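Side-chain contacts in disulfide isomerase DsbG N-terminal domain-containing protein (Helicobacter pylori, PDB 3TDG), which is a dimeric thioredoxin-fold oxidoreductase of the DsbG type that probably reduces or rearranges disulfide bonds in other proteins: residues V64-P69 and Y73-V78; N91-F94 and D100-L103; Q118-K123 and S251-G256; A133-E138 and E242-K247; M180-W185 and K220-Q225. One frame throughout, in Å; residues are numbered along the deposited sequence.

Contact 1. Residues V64-P69 and Y73-V78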
# COMPACT_ATOMS: atom_id res chain seq x y z
N VAL A 64 24.15 13.45 6.08
CA VAL A 64 23.41 14.36 6.95
C VAL A 64 22.00 13.82 7.22
O VAL A 64 21.30 13.39 6.30
CB VAL A 64 23.29 15.78 6.32
CG1 VAL A 64 22.60 16.76 7.26
CG2 VAL A 64 24.68 16.33 5.94
N VAL A 65 21.62 13.81 8.49
CA VAL A 65 20.23 13.53 8.88
C VAL A 65 19.59 14.84 9.34
O VAL A 65 20.20 15.61 10.09
CB VAL A 65 20.14 12.43 9.96
CG1 VAL A 65 18.67 12.14 10.35
CG2 VAL A 65 20.80 11.16 9.44
N ILE A 66 18.36 15.08 8.86
CA ILE A 66 17.61 16.28 9.17
C ILE A 66 16.26 15.89 9.75
O ILE A 66 15.83 14.76 9.61
CB ILE A 66 17.42 17.22 7.92
CG1 ILE A 66 16.62 16.55 6.79
CG2 ILE A 66 18.78 17.77 7.41
CD1 ILE A 66 15.07 16.62 7.00
N GLU A 67 15.61 16.84 10.43
CA GLU A 67 14.25 16.66 10.92
C GLU A 67 13.30 17.51 10.10
O GLU A 67 13.53 18.71 9.96
CB GLU A 67 14.17 17.10 12.38
CG GLU A 67 12.80 16.87 13.00
CD GLU A 67 12.63 17.63 14.30
OE1 GLU A 67 12.75 18.88 14.29
OE2 GLU A 67 12.39 16.97 15.33
N ASP A 68 12.27 16.90 9.54
CA ASP A 68 11.23 17.64 8.82
C ASP A 68 10.41 18.43 9.87
O ASP A 68 9.94 17.86 10.83
CB ASP A 68 10.36 16.63 8.05
CG ASP A 68 9.19 17.28 7.30
OD1 ASP A 68 8.50 18.15 7.86
OD2 ASP A 68 8.95 16.88 6.15
N PRO A 69 10.27 19.77 9.71
CA PRO A 69 9.59 20.51 10.80
C PRO A 69 8.09 20.24 10.90
O PRO A 69 7.49 20.58 11.91
CB PRO A 69 9.87 21.97 10.44
CG PRO A 69 9.83 21.94 8.91
CD PRO A 69 10.58 20.65 8.57
N TYR A 73 9.63 13.65 11.06
CA TYR A 73 10.38 12.53 10.49
C TYR A 73 11.85 12.89 10.33
O TYR A 73 12.19 14.03 9.98
CB TYR A 73 9.80 12.08 9.15
CG TYR A 73 8.42 11.45 9.26
CD1 TYR A 73 8.02 10.80 10.43
CD2 TYR A 73 7.53 11.48 8.19
CE1 TYR A 73 6.77 10.22 10.54
CE2 TYR A 73 6.26 10.89 8.29
CZ TYR A 73 5.90 10.27 9.48
OH TYR A 73 4.66 9.68 9.62
N ASN A 74 12.72 11.93 10.65
CA ASN A 74 14.15 12.08 10.45
C ASN A 74 14.48 11.57 9.06
O ASN A 74 14.10 10.45 8.70
CB ASN A 74 14.96 11.30 11.48
CG ASN A 74 14.89 11.91 12.87
OD1 ASN A 74 13.97 12.67 13.21
ND2 ASN A 74 15.87 11.57 13.69
N ILE A 75 15.17 12.39 8.27
CA ILE A 75 15.42 12.08 6.87
C ILE A 75 16.93 12.10 6.64
O ILE A 75 17.58 13.12 6.90
CB ILE A 75 14.76 13.13 5.94
CG1 ILE A 75 13.27 13.35 6.30
CG2 ILE A 75 14.96 12.76 4.45
CD1 ILE A 75 12.37 12.11 6.04
N PRO A 76 17.49 10.97 6.18
CA PRO A 76 18.90 10.87 5.83
C PRO A 76 19.21 11.33 4.41
O PRO A 76 18.49 11.01 3.46
CB PRO A 76 19.20 9.37 6.03
CG PRO A 76 17.92 8.71 5.67
CD PRO A 76 16.85 9.64 6.23
N LEU A 77 20.31 12.07 4.28
CA LEU A 77 20.73 12.71 3.04
C LEU A 77 22.22 12.52 2.79
O LEU A 77 23.02 12.36 3.73
CB LEU A 77 20.49 14.23 3.15
CG LEU A 77 19.15 14.74 3.71
CD1 LEU A 77 19.22 16.26 3.99
CD2 LEU A 77 18.02 14.41 2.74
N VAL A 78 22.60 12.60 1.52
CA VAL A 78 24.00 12.86 1.16
C VAL A 78 24.05 14.30 0.65
O VAL A 78 23.23 14.71 -0.19
CB VAL A 78 24.54 11.81 0.13
CG1 VAL A 78 25.89 12.22 -0.42
CG2 VAL A 78 24.68 10.45 0.82
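Ile-66 lays its side chain over Ile-75 and Leu-77 of the next strand. Its CD1 rests 3.7 Å from CB of Ile-75, and its CG2 is 3.8 Å from CD1 of Leu-77. The side chains of Ile-66 and Leu-77 cross at about a right angle. CG1 of Ile-66 stands between the backbone N and the carbonyl carbon (chi1 63°), which brings CD1 over to Ile-75. The other face carries Val-65, whose CG2 lies 4.2 Å from CB of Pro-76, and whose CG1 reaches CB of Asn-74. Beneath these contacts runs an antiparallel beta hairpin. Val-64 with Leu-77 and Ile-66 with Ile-75 are hydrogen-bonded pairs, each closed by two backbone bonds. Val-65 with Pro-76 and Glu-67 with Asn-74 are the non-hydrogen-bonded pairs between and beyond them. Pro-76 has no N-H to give, and its place in a non-hydrogen-bonded pair costs this ladder nothing. One more bond, from Asp-68 N to Tyr-73 O at 2.9 Å, follows where the strands turn. The carboxylate of Asp-68 steadies that turn: OD1 accepts from the backbone N of Asp-70 and Thr-71, and OD2 forms a salt bridge with Lys-45. Glu-67 pairs with Arg-48 on the adjoining strand. Helix 98-129 covers the face of Val-65, Asn-74 and Pro-76, while Leu-77 packs on Ile-92 of the second subunit.

Contact 2. Residues N91-F94 and D100-L103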
# COMPACT_ATOMS: atom_id res chain seq x y z
N ASN A 91 17.68 2.61 0.61
CA ASN A 91 18.31 1.29 0.47
C ASN A 91 19.14 1.16 -0.79
O ASN A 91 20.02 0.30 -0.85
CB ASN A 91 17.26 0.17 0.51
CG ASN A 91 16.72 -0.10 1.91
OD1 ASN A 91 17.17 0.48 2.92
ND2 ASN A 91 15.74 -0.99 1.98
N ILE A 92 18.86 1.96 -1.82
CA ILE A 92 19.68 1.93 -3.02
C ILE A 92 20.92 2.77 -2.75
O ILE A 92 20.96 3.97 -3.02
CB ILE A 92 18.93 2.39 -4.28
CG1 ILE A 92 17.65 1.56 -4.45
CG2 ILE A 92 19.84 2.30 -5.56
CD1 ILE A 92 16.64 2.14 -5.45
N PHE A 93 21.92 2.10 -2.16
CA PHE A 93 23.20 2.67 -1.81
C PHE A 93 24.29 1.60 -1.94
O PHE A 93 24.21 0.55 -1.29
CB PHE A 93 23.21 3.19 -0.37
CG PHE A 93 24.52 3.78 0.03
CD1 PHE A 93 24.79 5.13 -0.22
CD2 PHE A 93 25.52 2.99 0.58
CE1 PHE A 93 26.02 5.68 0.11
CE2 PHE A 93 26.76 3.53 0.91
CZ PHE A 93 27.01 4.88 0.66
N PHE A 94 25.30 1.85 -2.74
CA PHE A 94 26.39 0.89 -2.87
C PHE A 94 27.70 1.61 -2.86
O PHE A 94 27.82 2.73 -3.37
CB PHE A 94 26.26 0.03 -4.13
CG PHE A 94 24.90 -0.59 -4.27
CD1 PHE A 94 24.56 -1.74 -3.56
CD2 PHE A 94 23.95 -0.01 -5.10
CE1 PHE A 94 23.29 -2.29 -3.67
CE2 PHE A 94 22.68 -0.56 -5.22
CZ PHE A 94 22.35 -1.70 -4.51
N ASP A 100 30.98 2.54 4.66
CA ASP A 100 29.93 3.46 4.20
C ASP A 100 28.59 2.76 4.05
O ASP A 100 27.57 3.28 4.51
CB ASP A 100 30.32 4.14 2.89
CG ASP A 100 31.42 5.19 3.06
OD1 ASP A 100 31.78 5.56 4.21
OD2 ASP A 100 31.92 5.69 2.02
N VAL A 101 28.61 1.57 3.43
CA VAL A 101 27.44 0.68 3.30
C VAL A 101 26.83 0.42 4.68
O VAL A 101 25.59 0.46 4.86
CB VAL A 101 27.80 -0.68 2.61
CG1 VAL A 101 26.61 -1.65 2.62
CG2 VAL A 101 28.29 -0.45 1.18
N GLN A 102 27.72 0.18 5.65
CA GLN A 102 27.33 -0.07 7.03
C GLN A 102 26.74 1.19 7.69
O GLN A 102 25.69 1.12 8.32
CB GLN A 102 28.51 -0.59 7.84
CG GLN A 102 28.39 -0.27 9.32
CD GLN A 102 29.25 -1.14 10.20
OE1 GLN A 102 30.49 -1.12 10.10
NE2 GLN A 102 28.61 -1.90 11.08
N LEU A 103 27.46 2.31 7.57
CA LEU A 103 26.98 3.59 8.11
C LEU A 103 25.56 3.90 7.63
O LEU A 103 24.69 4.20 8.44
CB LEU A 103 27.91 4.73 7.72
CG LEU A 103 27.41 6.14 8.12
CD1 LEU A 103 27.33 6.32 9.63
CD2 LEU A 103 28.33 7.20 7.52
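The ring of Phe-93 meets the first turn of helix 98-129 with its CE2 and CZ end. At the ring edge, near its plane, stands the backbone N of Val-101, 3.7 Å from CE2 of Phe-93. The carbonyl O of Asp-100 is equally near CE2 but approaches obliquely. CB of Asp-100 lies 4.1 Å from CZ of Phe-93. The carboxylate plane of Asp-100 is turned 67° from the ring, and the residue meets it through CB and its backbone. The side chain of Val-101 stands farther off, with CG2 4.3 Å from CE2 of Phe-93. CG of Phe-93 is anti to the backbone N (chi1 179°), with the ring end at residues 100 and 101. This is plain strand-to-helix packing in the N-terminal DsbG-type domain: a short strand, 93-95, is followed within a few residues by the long helix, and Phe-93 bridges the two. The polar end of Asp-100 is engaged away from the ring, with OD1 accepting from the backbone N of Lys-56 and OD2 more weakly from that of Ser-57. Phe-93 and Phe-94 pair in an antiparallel ladder with a strand of the second subunit, so the sheet continues across the dimer interface. Leu-85 of the second subunit packs against Phe-93, and Gln-42 of that subunit against Val-101.

Contact 3. Residues Q118-K123 and S251-G256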
# COMPACT_ATOMS: atom_id res chain seq x y z
N GLN A 118 7.19 7.92 15.68
CA GLN A 118 6.61 9.24 15.48
C GLN A 118 5.24 9.12 14.81
O GLN A 118 4.27 9.75 15.24
CB GLN A 118 7.57 10.13 14.66
CG GLN A 118 7.00 11.50 14.30
CD GLN A 118 6.62 12.31 15.54
OE1 GLN A 118 7.39 12.40 16.49
NE2 GLN A 118 5.43 12.92 15.51
N GLN A 119 5.15 8.29 13.77
CA GLN A 119 3.92 8.06 13.05
C GLN A 119 2.87 7.43 13.96
O GLN A 119 1.69 7.76 13.88
CB GLN A 119 4.18 7.13 11.86
CG GLN A 119 2.97 6.81 10.98
CD GLN A 119 3.34 5.88 9.83
OE1 GLN A 119 3.13 6.21 8.66
NE2 GLN A 119 3.91 4.73 10.15
N ASN A 120 3.32 6.52 14.82
CA ASN A 120 2.41 5.89 15.76
C ASN A 120 1.84 6.91 16.77
O ASN A 120 0.65 6.91 17.04
CB ASN A 120 3.07 4.71 16.47
CG ASN A 120 2.05 3.74 17.01
OD1 ASN A 120 1.40 3.03 16.25
ND2 ASN A 120 1.90 3.71 18.33
N SER A 121 2.70 7.78 17.30
CA SER A 121 2.23 8.84 18.20
C SER A 121 1.21 9.76 17.53
O SER A 121 0.16 10.07 18.12
CB SER A 121 3.41 9.65 18.76
OG SER A 121 4.15 8.86 19.68
N ALA A 122 1.50 10.17 16.30
CA ALA A 122 0.61 11.06 15.55
C ALA A 122 -0.74 10.39 15.24
O ALA A 122 -1.78 11.03 15.27
CB ALA A 122 1.27 11.57 14.27
N LYS A 123 -0.71 9.09 14.96
CA LYS A 123 -1.95 8.33 14.77
C LYS A 123 -2.78 8.29 16.06
O LYS A 123 -4.00 8.42 16.00
CB LYS A 123 -1.69 6.93 14.25
CG LYS A 123 -1.37 6.90 12.77
CD LYS A 123 -1.21 5.50 12.24
CE LYS A 123 -0.92 5.57 10.75
NZ LYS A 123 -0.28 4.32 10.32
N SER A 251 -8.12 1.26 13.32
CA SER A 251 -6.83 1.20 12.64
C SER A 251 -5.96 0.06 13.16
O SER A 251 -5.05 -0.42 12.48
CB SER A 251 -6.08 2.50 12.84
OG SER A 251 -5.85 2.70 14.23
N GLY A 252 -6.23 -0.37 14.39
CA GLY A 252 -5.43 -1.43 14.99
C GLY A 252 -4.17 -0.87 15.60
O GLY A 252 -3.28 -1.61 15.98
N VAL A 253 -4.11 0.46 15.70
CA VAL A 253 -3.06 1.13 16.46
C VAL A 253 -3.29 0.92 17.96
O VAL A 253 -2.33 0.91 18.75
CB VAL A 253 -3.01 2.62 16.10
CG1 VAL A 253 -2.18 3.41 17.12
CG2 VAL A 253 -2.43 2.80 14.68
N ILE A 254 -4.55 0.80 18.35
CA ILE A 254 -4.93 0.43 19.72
C ILE A 254 -5.60 -0.94 19.58
O ILE A 254 -6.58 -1.09 18.84
CB ILE A 254 -5.91 1.45 20.36
CG1 ILE A 254 -5.29 2.85 20.40
CG2 ILE A 254 -6.36 0.98 21.76
CD1 ILE A 254 -6.15 3.95 21.07
N LYS A 255 -5.04 -1.94 20.25
CA LYS A 255 -5.46 -3.32 20.06
C LYS A 255 -6.15 -3.92 21.30
O LYS A 255 -6.66 -5.04 21.23
CB LYS A 255 -4.25 -4.18 19.67
CG LYS A 255 -3.44 -3.66 18.48
CD LYS A 255 -2.40 -4.69 17.98
CE LYS A 255 -3.05 -5.89 17.27
NZ LYS A 255 -4.08 -5.49 16.26
N GLY A 256 -6.18 -3.20 22.41
CA GLY A 256 -6.81 -3.71 23.63
C GLY A 256 -6.87 -2.72 24.77
O GLY A 256 -6.40 -1.57 24.66
O HOH W 1 -0.05 1.85 19.79
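Val-253 sets its two methyl groups against Asn-120 and Lys-123, residues three apart on one side of a helix. CG1 of Val-253 lies 3.7 Å from OD1 of Asn-120. CG2 of Val-253 meets the middle of the lysine chain, 3.8 Å from CD of Lys-123, and the two side chains cross at about a right angle. The lysine touches through its aliphatic part. Its chain is extended beyond CG, which carries NZ on past the valine. CG of Asn-120 is anti to the backbone N (chi1 -158°), and this swings the amide toward the loop. The amide is also tied to that loop through water. Asn-120 ND2 donates to the water at 3.1 Å, and the water donates to the carbonyl O of Val-253 at 2.7 Å. One amide thus serves twice: its oxygen packs on a methyl group and its nitrogen holds the bridge. The patch is small and lies at the surface. Val-253 also rests on Leu-124 of helix 98-129, and Ile-254 reaches Leu-124 and Phe-128. The loop between helix 235-249 and strand 259-262 is thereby laid against the long helix that comes from the N-terminal domain.

Contact 4. Residues A133-E138 and E242-K247. With FMT (formic acid), chain C.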
# COMPACT_ATOMS: atom_id res chain seq x y z
N ALA A 133 -16.21 15.64 21.81
CA ALA A 133 -15.66 16.47 22.88
C ALA A 133 -16.24 16.23 24.27
O ALA A 133 -15.57 16.47 25.28
CB ALA A 133 -15.78 17.93 22.50
N ASP A 134 -17.49 15.78 24.32
CA ASP A 134 -18.13 15.48 25.60
C ASP A 134 -17.93 14.01 26.04
O ASP A 134 -18.36 13.63 27.12
CB ASP A 134 -19.63 15.80 25.53
CG ASP A 134 -20.35 15.03 24.45
OD1 ASP A 134 -21.53 14.68 24.65
OD2 ASP A 134 -19.75 14.73 23.40
N TYR A 135 -17.30 13.20 25.19
CA TYR A 135 -17.26 11.76 25.41
C TYR A 135 -16.31 11.38 26.57
O TYR A 135 -16.71 10.62 27.48
CB TYR A 135 -16.92 11.02 24.11
CG TYR A 135 -17.19 9.53 24.21
CD1 TYR A 135 -18.41 9.00 23.76
CD2 TYR A 135 -16.26 8.66 24.77
CE1 TYR A 135 -18.68 7.67 23.85
CE2 TYR A 135 -16.52 7.30 24.88
CZ TYR A 135 -17.73 6.81 24.42
OH TYR A 135 -18.02 5.47 24.49
N ALA A 136 -15.09 11.91 26.55
CA ALA A 136 -14.10 11.58 27.58
C ALA A 136 -14.52 12.17 28.89
O ALA A 136 -15.12 13.25 28.91
CB ALA A 136 -12.69 12.10 27.21
N ILE A 137 -14.19 11.48 29.98
CA ILE A 137 -14.45 11.97 31.32
C ILE A 137 -13.15 12.52 31.84
O ILE A 137 -12.24 11.76 32.18
CB ILE A 137 -14.92 10.86 32.27
CG1 ILE A 137 -16.20 10.21 31.75
CG2 ILE A 137 -15.10 11.41 33.70
CD1 ILE A 137 -16.36 8.79 32.18
N GLU A 138 -13.06 13.84 31.89
CA GLU A 138 -11.84 14.50 32.32
C GLU A 138 -11.86 14.79 33.82
O GLU A 138 -12.73 15.50 34.32
CB GLU A 138 -11.59 15.78 31.50
CG GLU A 138 -10.25 16.43 31.82
CD GLU A 138 -9.89 17.58 30.90
OE1 GLU A 138 -9.82 17.40 29.66
OE2 GLU A 138 -9.65 18.68 31.43
N GLU A 242 -21.22 3.06 20.25
CA GLU A 242 -20.83 2.11 19.20
C GLU A 242 -19.95 2.77 18.14
O GLU A 242 -18.96 2.18 17.74
CB GLU A 242 -22.05 1.41 18.56
CG GLU A 242 -22.73 0.39 19.49
CD GLU A 242 -24.05 -0.17 18.94
OE1 GLU A 242 -24.57 -1.14 19.53
OE2 GLU A 242 -24.58 0.35 17.94
N ASN A 243 -20.31 3.98 17.71
CA ASN A 243 -19.54 4.73 16.70
C ASN A 243 -18.20 5.23 17.22
O ASN A 243 -17.18 5.12 16.53
CB ASN A 243 -20.34 5.94 16.17
CG ASN A 243 -21.61 5.52 15.39
OD1 ASN A 243 -21.84 4.34 15.12
ND2 ASN A 243 -22.43 6.51 15.04
N THR A 244 -18.19 5.77 18.43
CA THR A 244 -16.95 6.25 19.03
C THR A 244 -15.95 5.09 19.21
O THR A 244 -14.76 5.23 18.89
CB THR A 244 -17.22 6.97 20.37
OG1 THR A 244 -18.20 7.99 20.17
CG2 THR A 244 -15.95 7.63 20.91
N THR A 245 -16.45 3.96 19.70
CA THR A 245 -15.64 2.78 19.99
C THR A 245 -15.05 2.20 18.70
O THR A 245 -13.85 1.89 18.63
CB THR A 245 -16.47 1.71 20.75
OG1 THR A 245 -16.91 2.25 22.00
CG2 THR A 245 -15.66 0.43 21.02
N LYS A 246 -15.90 2.04 17.68
CA LYS A 246 -15.46 1.54 16.36
C LYS A 246 -14.25 2.30 15.82
O LYS A 246 -13.34 1.68 15.26
CB LYS A 246 -16.58 1.63 15.33
CG LYS A 246 -17.45 0.39 15.20
CD LYS A 246 -18.18 0.33 13.85
CE LYS A 246 -17.20 0.39 12.68
NZ LYS A 246 -17.76 -0.23 11.44
N LYS A 247 -14.25 3.62 16.00
CA LYS A 247 -13.24 4.52 15.43
C LYS A 247 -11.93 4.54 16.22
O LYS A 247 -10.85 4.78 15.66
CB LYS A 247 -13.79 5.95 15.31
CG LYS A 247 -14.66 6.21 14.07
CD LYS A 247 -15.26 7.63 14.08
CE LYS A 247 -16.06 7.92 12.81
NZ LYS A 247 -17.46 7.40 12.94
C FMT C . -15.79 15.54 33.04
O1 FMT C . -16.91 15.88 33.45
O2 FMT C . -15.56 15.09 31.91
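Tyr-135 and Thr-244 make the tight part of this contact. CG2 of Thr-244 sits squarely over the centre of the tyrosine ring, 3.8 Å from the centroid and on the ring normal, in a CH-pi contact. OG1 of Thr-244 lies toward one side of the ring, 3.7 Å from CE1 of Tyr-135. With CG2 anti to the backbone N of Thr-244, the methyl faces the ring while OG1 bonds the carbonyl O of Lys-240. The phenol is buried, and its OH bonds the carbonyl O of Val-182. That bond holds the ring's far end. Thr-245 is a looser neighbour, with OG1 4.2 Å from OH of Tyr-135; that OG1 is hydrogen-bonded to the carbonyl O of Val-241 and to N of Gly-184. The far end of segment 133-138 differs: Glu-138 is exposed and lies well away from the helix. There the backbone N of Glu-138 donates to O2 of a formic acid at 2.8 Å. Lys-214 and Arg-205 bind the same molecule, which probably comes from the crystallisation liquor. The contact joins helix 235-249 to the loop leading into strand 137-139, an outermost strand of the mixed sheet of the thioredoxin-type domain.

Contact 5. Residues M180-W185 and K220-Q225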
# COMPACT_ATOMS: atom_id res chain seq x y z
N MET A 180 -10.53 9.69 30.92
CA MET A 180 -10.98 8.33 30.80
C MET A 180 -11.99 8.18 29.64
O MET A 180 -13.03 8.84 29.62
CB MET A 180 -11.58 7.87 32.12
CG MET A 180 -11.75 6.37 32.21
SD MET A 180 -11.83 5.87 33.93
CE MET A 180 -12.59 4.26 33.74
N VAL A 181 -11.68 7.30 28.69
CA VAL A 181 -12.51 7.06 27.53
C VAL A 181 -13.14 5.67 27.70
O VAL A 181 -12.45 4.65 27.54
CB VAL A 181 -11.68 7.12 26.23
CG1 VAL A 181 -12.53 6.81 24.99
CG2 VAL A 181 -11.00 8.50 26.10
N VAL A 182 -14.43 5.64 28.06
CA VAL A 182 -15.12 4.39 28.41
C VAL A 182 -15.80 3.83 27.17
O VAL A 182 -16.76 4.41 26.65
CB VAL A 182 -16.11 4.57 29.60
CG1 VAL A 182 -16.74 3.22 30.02
CG2 VAL A 182 -15.41 5.18 30.78
N VAL A 183 -15.27 2.71 26.68
CA VAL A 183 -15.70 2.16 25.40
C VAL A 183 -16.63 0.96 25.57
O VAL A 183 -16.65 0.32 26.64
CB VAL A 183 -14.50 1.75 24.53
CG1 VAL A 183 -13.66 2.99 24.15
CG2 VAL A 183 -13.62 0.70 25.28
N GLY A 184 -17.37 0.65 24.51
CA GLY A 184 -18.22 -0.54 24.46
C GLY A 184 -17.56 -1.59 23.59
O GLY A 184 -18.13 -1.98 22.58
N TRP A 185 -16.38 -2.06 23.99
CA TRP A 185 -15.48 -2.82 23.10
C TRP A 185 -15.63 -4.35 23.20
O TRP A 185 -15.54 -5.06 22.18
CB TRP A 185 -14.03 -2.36 23.39
CG TRP A 185 -12.79 -3.19 22.93
CD1 TRP A 185 -11.79 -3.67 23.75
CD2 TRP A 185 -12.39 -3.52 21.60
NE1 TRP A 185 -10.82 -4.31 23.00
CE2 TRP A 185 -11.16 -4.24 21.68
CE3 TRP A 185 -12.96 -3.31 20.34
CZ2 TRP A 185 -10.49 -4.72 20.56
CZ3 TRP A 185 -12.30 -3.80 19.23
CH2 TRP A 185 -11.09 -4.50 19.34
N LYS A 220 -19.50 2.58 40.77
CA LYS A 220 -20.85 2.02 40.84
C LYS A 220 -21.10 1.15 39.59
O LYS A 220 -21.49 -0.02 39.72
CB LYS A 220 -21.91 3.14 40.99
CG LYS A 220 -23.38 2.64 41.01
CD LYS A 220 -24.40 3.80 41.10
CE LYS A 220 -24.67 4.44 39.73
NZ LYS A 220 -25.54 5.66 39.82
N ILE A 221 -20.86 1.70 38.40
CA ILE A 221 -21.23 1.00 37.15
C ILE A 221 -20.23 -0.09 36.73
O ILE A 221 -20.62 -1.11 36.15
CB ILE A 221 -21.56 2.00 35.98
CG1 ILE A 221 -22.81 2.82 36.33
CG2 ILE A 221 -21.76 1.27 34.65
CD1 ILE A 221 -23.02 4.08 35.49
N TYR A 222 -18.95 0.13 37.04
CA TYR A 222 -17.90 -0.86 36.76
C TYR A 222 -18.04 -2.13 37.63
O TYR A 222 -17.62 -3.22 37.23
CB TYR A 222 -16.51 -0.25 36.92
CG TYR A 222 -15.90 0.33 35.65
CD1 TYR A 222 -14.72 -0.20 35.13
CD2 TYR A 222 -16.51 1.39 34.97
CE1 TYR A 222 -14.14 0.32 33.97
CE2 TYR A 222 -15.94 1.93 33.79
CZ TYR A 222 -14.75 1.37 33.31
OH TYR A 222 -14.17 1.84 32.17
N SER A 223 -18.64 -1.97 38.81
CA SER A 223 -18.84 -3.09 39.72
C SER A 223 -19.45 -4.27 38.99
O SER A 223 -20.44 -4.14 38.28
CB SER A 223 -19.75 -2.67 40.90
OG SER A 223 -20.07 -3.80 41.68
N THR A 224 -18.84 -5.43 39.18
CA THR A 224 -19.36 -6.69 38.66
C THR A 224 -20.79 -7.01 39.12
O THR A 224 -21.53 -7.68 38.42
CB THR A 224 -18.40 -7.85 39.04
OG1 THR A 224 -17.08 -7.54 38.57
CG2 THR A 224 -18.84 -9.15 38.42
N GLN A 225 -21.17 -6.50 40.29
CA GLN A 225 -22.52 -6.75 40.82
C GLN A 225 -23.57 -5.77 40.31
O GLN A 225 -24.77 -5.96 40.56
CB GLN A 225 -22.51 -6.77 42.36
CG GLN A 225 -21.72 -7.95 42.95
CD GLN A 225 -20.21 -7.81 42.77
OE1 GLN A 225 -19.65 -6.73 42.97
NE2 GLN A 225 -19.55 -8.89 42.40
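Tyr-222 reaches from the end of its helix to the sheet, and the outer part of its ring does the touching. CB and CG set the direction toward strand 177-182 without meeting it. CE2 is the first ring atom in contact, 4.1 Å from CG1 of Val-182. CZ lies 3.6 Å from CE of Met-180. OH, at the tip, comes between the two side chains: it is 3.3 Å from CE of Met-180 and 3.6 Å from CG1 of Val-182. Both methyl groups approach the ring obliquely. Met-180 can meet it because its chain is extended, with CG anti to the backbone N (chi1 -165°), which puts CE at the phenol. The hydroxyl is buried among carbon atoms, but it has a polar partner in OG of Ser-155, on the neighbouring strand 150-155. That bond fixes the tip of the side chain. Ile-197 of helix 188-206 and Pro-157 also pack on the ring. Tyr-222 also touches the Cys-159 and Cys-162 region, whose CxxC sequence at a helix start matches the redox motif of thioredoxin-fold proteins. The contact therefore packs helix 211-222 on the central sheet beside the probable redox site.

Overall arrangement
Contacts 1 and 2 belong to the N-terminal domain, with centres 16 Å apart, and both touch the second subunit. Contacts 4 and 5 lie at the other end of the chain, with centres 13 Å apart. They share the mixed sheet: Ile-137 N and Met-180 O are 2.9 Å apart across neighbouring strands. Helix 98-129 spans the two halves, carrying part of contact 2 and part of contact 3. Contact 3 touches contact 1 and contact 5: Gln-119 CB lies 3.4 Å from Tyr-73 OH, and Lys-255 O is 3.9 Å from CZ2 of Trp-185. Contact 5 adjoins the probable CxxC site, while the centre of contact 2 is 52 Å from that of contact 5.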